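Local coordinates for protein putative SnoaL-like polyketide cyclase (Shewanella denitrificans, PDB 3LZA) that is of unknown function but, as a SnoaL-like member of the NTF2 clan, may act as a polyketide cyclase or related lyase on a small molecule, at residues A[25-29]-A[54-58]; A[12-16]-A[28-32]; A[95-99]-A[137-141]. All blocks are in the same frame, centred on the assembly; numbering follows the deposited sequence.

Interaction 1 of 3, residues A[25-29]-A[54-58]; sequences YQTLS and IAFLQ
Tyr25 and Ile54 show how two helices that keep their distance can still interlock, each sending a bump into a hollow of the other. The axes of 25-29 and 54-58 come no closer than 11.4 Å and run roughly antiparallel at 148°, so long side chains must bridge the interval. The larger bump is the Tyr25 ring, which settles into the hollow framed by Ile54, Leu57 and Gln58. With CG anti to the carbonyl carbon (chi1 -53°), the ring is carried along helix 50-61 toward its C-terminal end. One flank of the ring rests on Leu57, with Tyr25 CE1 3.8 Å from Leu57 CB; the other meets the aliphatic part of Gln58, where Tyr25 CE2 is 3.9 Å from Gln58 CG. Farther along the same helix, His61 also touches Tyr25. The answering bump is the tip of Ile54. Ile54 CD1 enters a shallow hollow lined by Tyr25, Leu28 and the backbone of Ser29, lying 4.0 Å from Tyr25 CB and 4.1 Å from Leu28 CD2. Ile54 CG2 also touches Tyr25 CB. Deeper in, Leu28 and Leu57 meet at about a right angle, and Leu28 CD2 to Leu57 CD1 is tight at 3.3 Å. Leu20 of helix 8-21 touches Leu57, and Ala19 touches Leu28, extending this buried layer. The arrangement is apolar helix-to-helix packing within the helical layer that accompanies the curved sheet of the NTF2-like alpha+beta fold.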
loop_
_atom_site.group_PDB
_atom_site.type_symbol
_atom_site.label_atom_id
_atom_site.label_comp_id
_atom_site.label_asym_id
_atom_site.label_seq_id
_atom_site.Cartn_x
_atom_site.Cartn_y
_atom_site.Cartn_z
ATOM N N TYR A 25 -0.314 -13.601 21.593
ATOM C CA TYR A 25 1.121 -13.374 21.394
ATOM C C TYR A 25 1.929 -14.665 21.367
ATOM O O TYR A 25 3.043 -14.693 20.831
ATOM C CB TYR A 25 1.661 -12.363 22.413
ATOM C CG TYR A 25 0.839 -11.084 22.407
ATOM C CD1 TYR A 25 0.699 -10.336 21.229
ATOM C CD2 TYR A 25 0.212 -10.616 23.563
ATOM C CE1 TYR A 25 -0.079 -9.158 21.193
ATOM C CE2 TYR A 25 -0.586 -9.440 23.538
ATOM C CZ TYR A 25 -0.685 -8.712 22.341
ATOM O OH TYR A 25 -1.442 -7.565 22.240
ATOM N N GLN A 26 1.347 -15.756 21.888
ATOM C CA GLN A 26 1.978 -17.049 21.769
ATOM C C GLN A 26 1.954 -17.437 20.311
ATOM O O GLN A 26 2.987 -17.781 19.751
ATOM C CB GLN A 26 1.284 -18.111 22.657
ATOM C CG GLN A 26 1.409 -17.882 24.173
ATOM C CD GLN A 26 0.394 -16.885 24.734
ATOM O OE1 GLN A 26 -0.705 -16.727 24.178
ATOM N NE2 GLN A 26 0.761 -16.194 25.826
ATOM N N THR A 27 0.792 -17.348 19.669
ATOM C CA THR A 27 0.708 -17.646 18.238
ATOM C C THR A 27 1.472 -16.629 17.411
ATOM O O THR A 27 2.165 -17.011 16.497
ATOM C CB THR A 27 -0.764 -17.713 17.764
ATOM O OG1 THR A 27 -1.421 -18.693 18.540
ATOM C CG2 THR A 27 -0.908 -18.100 16.261
ATOM N N LEU A 28 1.344 -15.338 17.713
ATOM C CA LEU A 28 1.992 -14.314 16.909
ATOM C C LEU A 28 3.534 -14.493 16.896
ATOM O O LEU A 28 4.189 -14.388 15.823
ATOM C CB LEU A 28 1.562 -12.903 17.367
ATOM C CG LEU A 28 1.921 -11.754 16.443
ATOM C CD1 LEU A 28 1.297 -11.973 15.042
ATOM C CD2 LEU A 28 1.515 -10.434 17.041
ATOM N N SER A 29 4.102 -14.814 18.064
ATOM C CA SER A 29 5.536 -14.963 18.204
ATOM C C SER A 29 6.107 -16.025 17.308
ATOM O O SER A 29 7.253 -15.887 16.936
ATOM C CB SER A 29 5.975 -15.276 19.646
ATOM O OG SER A 29 5.568 -16.551 20.071
ATOM N N ILE A 54 6.483 -7.712 20.106
ATOM C CA ILE A 54 5.503 -8.203 21.072
ATOM C C ILE A 54 5.300 -7.221 22.206
ATOM O O ILE A 54 4.158 -6.961 22.582
ATOM C CB ILE A 54 5.830 -9.608 21.584
ATOM C CG1 ILE A 54 5.761 -10.629 20.440
ATOM C CG2 ILE A 54 4.888 -10.006 22.735
ATOM C CD1 ILE A 54 4.413 -10.944 19.954
ATOM N N ALA A 55 6.387 -6.701 22.770
ATOM C CA ALA A 55 6.333 -5.726 23.865
ATOM C C ALA A 55 5.562 -4.459 23.472
ATOM O O ALA A 55 4.814 -3.920 24.292
ATOM C CB ALA A 55 7.771 -5.393 24.411
ATOM N N PHE A 56 5.718 -3.999 22.232
ATOM C CA PHE A 56 4.998 -2.831 21.717
ATOM C C PHE A 56 3.501 -3.111 21.564
ATOM O O PHE A 56 2.680 -2.286 21.902
ATOM C CB PHE A 56 5.638 -2.340 20.381
ATOM C CG PHE A 56 4.770 -1.376 19.599
ATOM C CD1 PHE A 56 4.597 -0.063 20.039
ATOM C CD2 PHE A 56 4.163 -1.765 18.428
ATOM C CE1 PHE A 56 3.800 0.836 19.290
ATOM C CE2 PHE A 56 3.377 -0.884 17.696
ATOM C CZ PHE A 56 3.199 0.420 18.151
ATOM N N LEU A 57 3.157 -4.298 21.079
ATOM C CA LEU A 57 1.774 -4.658 20.885
ATOM C C LEU A 57 1.106 -4.831 22.239
ATOM O O LEU A 57 -0.032 -4.440 22.416
ATOM C CB LEU A 57 1.663 -5.965 20.080
ATOM C CG LEU A 57 2.052 -5.879 18.613
ATOM C CD1 LEU A 57 1.943 -7.266 17.968
ATOM C CD2 LEU A 57 1.257 -4.825 17.819
ATOM N N GLN A 58 1.822 -5.386 23.215
ATOM C CA GLN A 58 1.283 -5.474 24.574
ATOM C C GLN A 58 0.966 -4.106 25.177
ATOM O O GLN A 58 -0.095 -3.939 25.743
ATOM C CB GLN A 58 2.247 -6.175 25.525
ATOM C CG GLN A 58 2.409 -7.641 25.294
ATOM C CD GLN A 58 3.569 -8.182 26.100
ATOM O OE1 GLN A 58 4.450 -7.425 26.494
ATOM N NE2 GLN A 58 3.516 -9.447 26.435
#

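Interaction 2 of 3, residues A[12-16]-A[28-32]; sequences LALGY and LSKYY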
loop_
_atom_site.group_PDB
_atom_site.type_symbol
_atom_site.label_atom_id
_atom_site.label_comp_id
_atom_site.label_asym_id
_atom_site.label_seq_id
_atom_site.Cartn_x
_atom_site.Cartn_y
_atom_site.Cartn_z
ATOM N N LEU A 12 -1.100 -17.874 5.071
ATOM C CA LEU A 12 -0.071 -17.435 6.054
ATOM C C LEU A 12 -0.384 -16.063 6.584
ATOM O O LEU A 12 -0.341 -15.822 7.790
ATOM C CB LEU A 12 1.333 -17.358 5.439
ATOM C CG LEU A 12 2.242 -18.568 5.544
ATOM C CD1 LEU A 12 3.621 -18.239 4.969
ATOM C CD2 LEU A 12 2.335 -19.021 7.006
ATOM N N ALA A 13 -0.696 -15.131 5.676
ATOM C CA ALA A 13 -1.006 -13.750 6.065
ATOM C C ALA A 13 -2.262 -13.633 6.919
ATOM O O ALA A 13 -2.292 -12.834 7.877
ATOM C CB ALA A 13 -1.137 -12.858 4.854
ATOM N N LEU A 14 -3.289 -14.412 6.605
ATOM C CA LEU A 14 -4.527 -14.381 7.426
ATOM C C LEU A 14 -4.320 -14.941 8.835
ATOM O O LEU A 14 -4.911 -14.418 9.811
ATOM C CB LEU A 14 -5.697 -15.097 6.720
ATOM C CG LEU A 14 -6.318 -14.381 5.507
ATOM C CD1 LEU A 14 -7.450 -15.199 4.870
ATOM C CD2 LEU A 14 -6.795 -12.948 5.844
ATOM N N GLY A 15 -3.454 -15.945 8.924
ATOM C CA GLY A 15 -3.091 -16.578 10.211
ATOM C C GLY A 15 -2.382 -15.591 11.110
ATOM O O GLY A 15 -2.610 -15.546 12.325
ATOM N N TYR A 16 -1.505 -14.813 10.487
ATOM C CA TYR A 16 -0.748 -13.760 11.157
ATOM C C TYR A 16 -1.657 -12.658 11.633
ATOM O O TYR A 16 -1.640 -12.311 12.812
ATOM C CB TYR A 16 0.326 -13.223 10.183
ATOM C CG TYR A 16 1.118 -12.068 10.713
ATOM C CD1 TYR A 16 0.656 -10.786 10.567
ATOM C CD2 TYR A 16 2.334 -12.259 11.374
ATOM C CE1 TYR A 16 1.359 -9.726 11.042
ATOM C CE2 TYR A 16 3.058 -11.195 11.871
ATOM C CZ TYR A 16 2.573 -9.926 11.728
ATOM O OH TYR A 16 3.278 -8.818 12.193
ATOM N N LEU A 28 1.344 -15.338 17.713
ATOM C CA LEU A 28 1.992 -14.314 16.909
ATOM C C LEU A 28 3.534 -14.493 16.896
ATOM O O LEU A 28 4.189 -14.388 15.823
ATOM C CB LEU A 28 1.562 -12.903 17.367
ATOM C CG LEU A 28 1.921 -11.754 16.443
ATOM C CD1 LEU A 28 1.297 -11.973 15.042
ATOM C CD2 LEU A 28 1.515 -10.434 17.041
ATOM N N SER A 29 4.102 -14.814 18.064
ATOM C CA SER A 29 5.536 -14.963 18.204
ATOM C C SER A 29 6.107 -16.025 17.308
ATOM O O SER A 29 7.253 -15.887 16.936
ATOM C CB SER A 29 5.975 -15.276 19.646
ATOM O OG SER A 29 5.568 -16.551 20.071
ATOM N N LYS A 30 5.345 -17.080 16.979
ATOM C CA LYS A 30 5.786 -18.078 15.980
ATOM C C LYS A 30 6.155 -17.499 14.595
ATOM O O LYS A 30 6.942 -18.125 13.836
ATOM C CB LYS A 30 4.723 -19.189 15.736
ATOM C CG LYS A 30 4.223 -20.002 16.941
ATOM C CD LYS A 30 5.313 -20.459 17.908
ATOM C CE LYS A 30 4.704 -21.160 19.140
ATOM N NZ LYS A 30 4.550 -20.193 20.308
ATOM N N TYR A 31 5.579 -16.352 14.237
ATOM C CA TYR A 31 5.879 -15.719 12.943
ATOM C C TYR A 31 7.098 -14.815 12.941
ATOM O O TYR A 31 7.532 -14.402 11.872
ATOM C CB TYR A 31 4.686 -14.909 12.444
ATOM C CG TYR A 31 3.477 -15.740 12.110
ATOM C CD1 TYR A 31 3.314 -16.305 10.839
ATOM C CD2 TYR A 31 2.491 -15.944 13.046
ATOM C CE1 TYR A 31 2.158 -17.053 10.528
ATOM C CE2 TYR A 31 1.339 -16.700 12.762
ATOM C CZ TYR A 31 1.187 -17.252 11.505
ATOM O OH TYR A 31 0.046 -17.965 11.250
ATOM N N TYR A 32 7.596 -14.442 14.117
ATOM C CA TYR A 32 8.736 -13.550 14.237
ATOM C C TYR A 32 10.062 -14.234 14.572
ATOM O O TYR A 32 10.129 -15.225 15.324
ATOM C CB TYR A 32 8.493 -12.486 15.326
ATOM C CG TYR A 32 7.271 -11.619 15.192
ATOM C CD1 TYR A 32 6.916 -11.048 13.981
ATOM C CD2 TYR A 32 6.532 -11.263 16.327
ATOM C CE1 TYR A 32 5.815 -10.242 13.863
ATOM C CE2 TYR A 32 5.414 -10.451 16.229
ATOM C CZ TYR A 32 5.064 -9.917 14.987
ATOM O OH TYR A 32 3.952 -9.090 14.875
#
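An aromatic cluster of Tyr16, Tyr31 and Tyr32 joins helix 8-21 to the type I beta turn from Ser29 to Tyr32. Tyr16 is the middle member. Having CG anti to its own amide nitrogen (chi1 176°) sends its ring past Tyr31 and on to Tyr32. Its edge, led by CD2, is directed at the face of Tyr31 in a T-shaped pair, ring centroids 5.6 Å apart and planes at 84°. A CH-pi contact reinforces this, for Tyr16 CB sits almost exactly above the centre of the Tyr31 ring. The Tyr31 hydroxyl comes close to the backbone at Gly15, with Gly15 C 3.4 Å from Tyr31 OH, and a beta carbon at this position would collide with it. Leu28 supplies a methyl over one face of Tyr16, its CD1 4.0 Å from the ring centroid. Tyr32 arrives at the edge of Tyr16 instead, with Tyr32 CE1 3.5 Å from Tyr16 CE2. The two phenols join there, Tyr32 OH donating to Tyr16 OH at 2.8 Å. Tyr16 OH is also hydrogen-bonded to Gln125 OE1, so two bonds grip this oxygen and fix the end of the ring. Around the cluster, Leu113 of strand 102-115 and Leu122 of strand 122-129 pack on Tyr16, while Thr50, Ile53 and Ile54 of helix 50-61 touch Tyr32, wedging the turn between sheet and helices.

Interaction 3 of 3, residues A[95-99]-A[137-141]; sequences QFGKP and QLQSQ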
loop_
_atom_site.group_PDB
_atom_site.type_symbol
_atom_site.label_atom_id
_atom_site.label_comp_id
_atom_site.label_asym_id
_atom_site.label_seq_id
_atom_site.Cartn_x
_atom_site.Cartn_y
_atom_site.Cartn_z
ATOM N N GLN A 95 -4.726 6.577 25.976
ATOM C CA GLN A 95 -3.593 6.586 25.052
ATOM C C GLN A 95 -3.842 7.336 23.741
ATOM O O GLN A 95 -2.880 7.581 22.996
ATOM C CB GLN A 95 -3.104 5.156 24.780
ATOM C CG GLN A 95 -3.968 4.300 23.823
ATOM C CD GLN A 95 -3.719 2.785 23.991
ATOM O OE1 GLN A 95 -2.967 2.363 24.885
ATOM N NE2 GLN A 95 -4.380 1.964 23.153
ATOM N N PHE A 96 -5.113 7.676 23.474
ATOM C CA PHE A 96 -5.536 8.509 22.339
ATOM C C PHE A 96 -5.942 9.930 22.711
ATOM O O PHE A 96 -6.623 10.584 21.928
ATOM C CB PHE A 96 -6.751 7.866 21.664
ATOM C CG PHE A 96 -6.492 6.483 21.177
ATOM C CD1 PHE A 96 -5.937 6.277 19.937
ATOM C CD2 PHE A 96 -6.805 5.375 21.975
ATOM C CE1 PHE A 96 -5.688 4.979 19.487
ATOM C CE2 PHE A 96 -6.562 4.084 21.556
ATOM C CZ PHE A 96 -6.001 3.863 20.308
ATOM N N GLY A 97 -5.544 10.394 23.896
ATOM C CA GLY A 97 -5.881 11.727 24.378
ATOM C C GLY A 97 -7.281 11.901 24.953
ATOM O O GLY A 97 -7.736 13.023 25.100
ATOM N N LYS A 98 -7.959 10.796 25.286
ATOM C CA LYS A 98 -9.353 10.831 25.713
ATOM C C LYS A 98 -9.575 9.980 26.972
ATOM O O LYS A 98 -10.278 8.957 26.936
ATOM C CB LYS A 98 -10.264 10.332 24.580
ATOM C CG LYS A 98 -9.995 10.954 23.199
ATOM C CD LYS A 98 -10.748 12.242 23.063
ATOM C CE LYS A 98 -10.269 13.099 21.925
ATOM N NZ LYS A 98 -11.101 14.350 21.948
ATOM N N PRO A 99 -8.996 10.404 28.101
ATOM C CA PRO A 99 -9.220 9.674 29.345
ATOM C C PRO A 99 -10.674 9.702 29.730
ATOM O O PRO A 99 -11.377 10.705 29.462
ATOM C CB PRO A 99 -8.395 10.449 30.396
ATOM C CG PRO A 99 -7.952 11.696 29.748
ATOM C CD PRO A 99 -8.360 11.722 28.323
ATOM N N GLN A 137 -11.989 11.565 13.573
ATOM C CA GLN A 137 -12.913 10.784 14.412
ATOM C C GLN A 137 -12.717 11.056 15.911
ATOM O O GLN A 137 -13.689 11.315 16.646
ATOM C CB GLN A 137 -12.775 9.272 14.114
ATOM C CG GLN A 137 -13.383 8.776 12.791
ATOM C CD GLN A 137 -13.014 7.356 12.468
ATOM O OE1 GLN A 137 -12.828 6.547 13.363
ATOM N NE2 GLN A 137 -12.903 7.022 11.162
ATOM N N LEU A 138 -11.476 11.010 16.373
ATOM C CA LEU A 138 -11.175 11.347 17.773
ATOM C C LEU A 138 -11.564 12.771 18.198
ATOM O O LEU A 138 -11.989 12.964 19.343
ATOM C CB LEU A 138 -9.698 11.057 18.105
ATOM C CG LEU A 138 -9.243 9.603 18.150
ATOM C CD1 LEU A 138 -7.782 9.480 18.339
ATOM C CD2 LEU A 138 -9.957 8.858 19.297
ATOM N N GLN A 139 -11.462 13.773 17.304
ATOM C CA GLN A 139 -11.882 15.158 17.641
ATOM C C GLN A 139 -13.364 15.254 18.014
ATOM O O GLN A 139 -13.735 16.116 18.797
ATOM C CB GLN A 139 -11.610 16.129 16.491
ATOM C CG GLN A 139 -10.163 16.466 16.286
ATOM C CD GLN A 139 -9.924 17.233 14.985
ATOM O OE1 GLN A 139 -10.717 18.094 14.595
ATOM N NE2 GLN A 139 -8.838 16.893 14.299
ATOM N N SER A 140 -14.201 14.394 17.422
ATOM C CA SER A 140 -15.642 14.345 17.718
ATOM C C SER A 140 -15.997 13.537 18.977
ATOM O O SER A 140 -17.152 13.577 19.439
ATOM C CB SER A 140 -16.432 13.797 16.508
ATOM O OG SER A 140 -16.195 12.404 16.228
ATOM N N GLN A 141 -15.017 12.833 19.546
ATOM C CA GLN A 141 -15.243 12.024 20.738
ATOM C C GLN A 141 -14.669 12.679 21.998
ATOM O O GLN A 141 -13.971 13.706 21.950
ATOM C CB GLN A 141 -14.679 10.615 20.532
ATOM C CG GLN A 141 -15.328 9.868 19.362
ATOM C CD GLN A 141 -14.705 8.517 19.108
ATOM O OE1 GLN A 141 -14.565 7.705 20.026
ATOM N NE2 GLN A 141 -14.309 8.268 17.866
ATOM O OXT GLN A 141 -14.923 12.201 23.106
#
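Lys98 and the C-terminal turn of 137-141 illustrate how a loop lysine can tie down the end of a chain. From the backbone, CB points toward the 137-141 segment and CG carries on across the interval. A turn about CB-CG (chi2 -86°) places Lys98 CD 3.7 Å from Gln141 O. CE slips past the carbonyl of Leu138, and NZ ends between two backbone acceptors. Lys98 NZ donates to Gln141 O at 2.9 Å, coming from above the carbonyl plane, and weakly to Leu138 O at 3.1 Å. Leu138 O also accepts the backbone N-H of Gln141, while Lys101 forms a salt bridge with the other terminal oxygen, Gln141 OXT. A methionine in place of Lys98 would probably leave Gln141 O and Leu138 O without this shared donor and the chain terminus freer to move. Alongside, Leu138 CD1 packs against Phe96 CB at 3.8 Å, the two side chains crossing at about a right angle. The ammonium is probably also favoured by the negative charge of the C-terminal carboxylate. The arrangement is a lysine bridge to main-chain oxygens, joining the loop between strands 80-93 and 102-115 to the C-terminal end of the chain at the surface of the NTF2-like fold.

How the interactions relate
Interactions 1 and 2 form one continuous body, their centres 10 Å apart. They share Leu28 and Ser29, and Tyr32 of interaction 2 reaches interaction 1, with Tyr32 CE2 3.9 Å from Ile54 CD1. Helices 8-21 and 50-61 are thereby both packed against 25-32. Interaction 3 stands apart, its centre about 25 Å from that of interaction 1 and about 30 Å from that of interaction 2, on the opposite side of the chain's centre from the latter. Its nearest atoms stay about 7 Å from interaction 1. NTF2-like proteins commonly bind ligands between helices and curved sheet, but no ligand or active site is identified here; interactions 1 and 2 lie in the helical part of the fold, whereas interaction 3 lies at the surface.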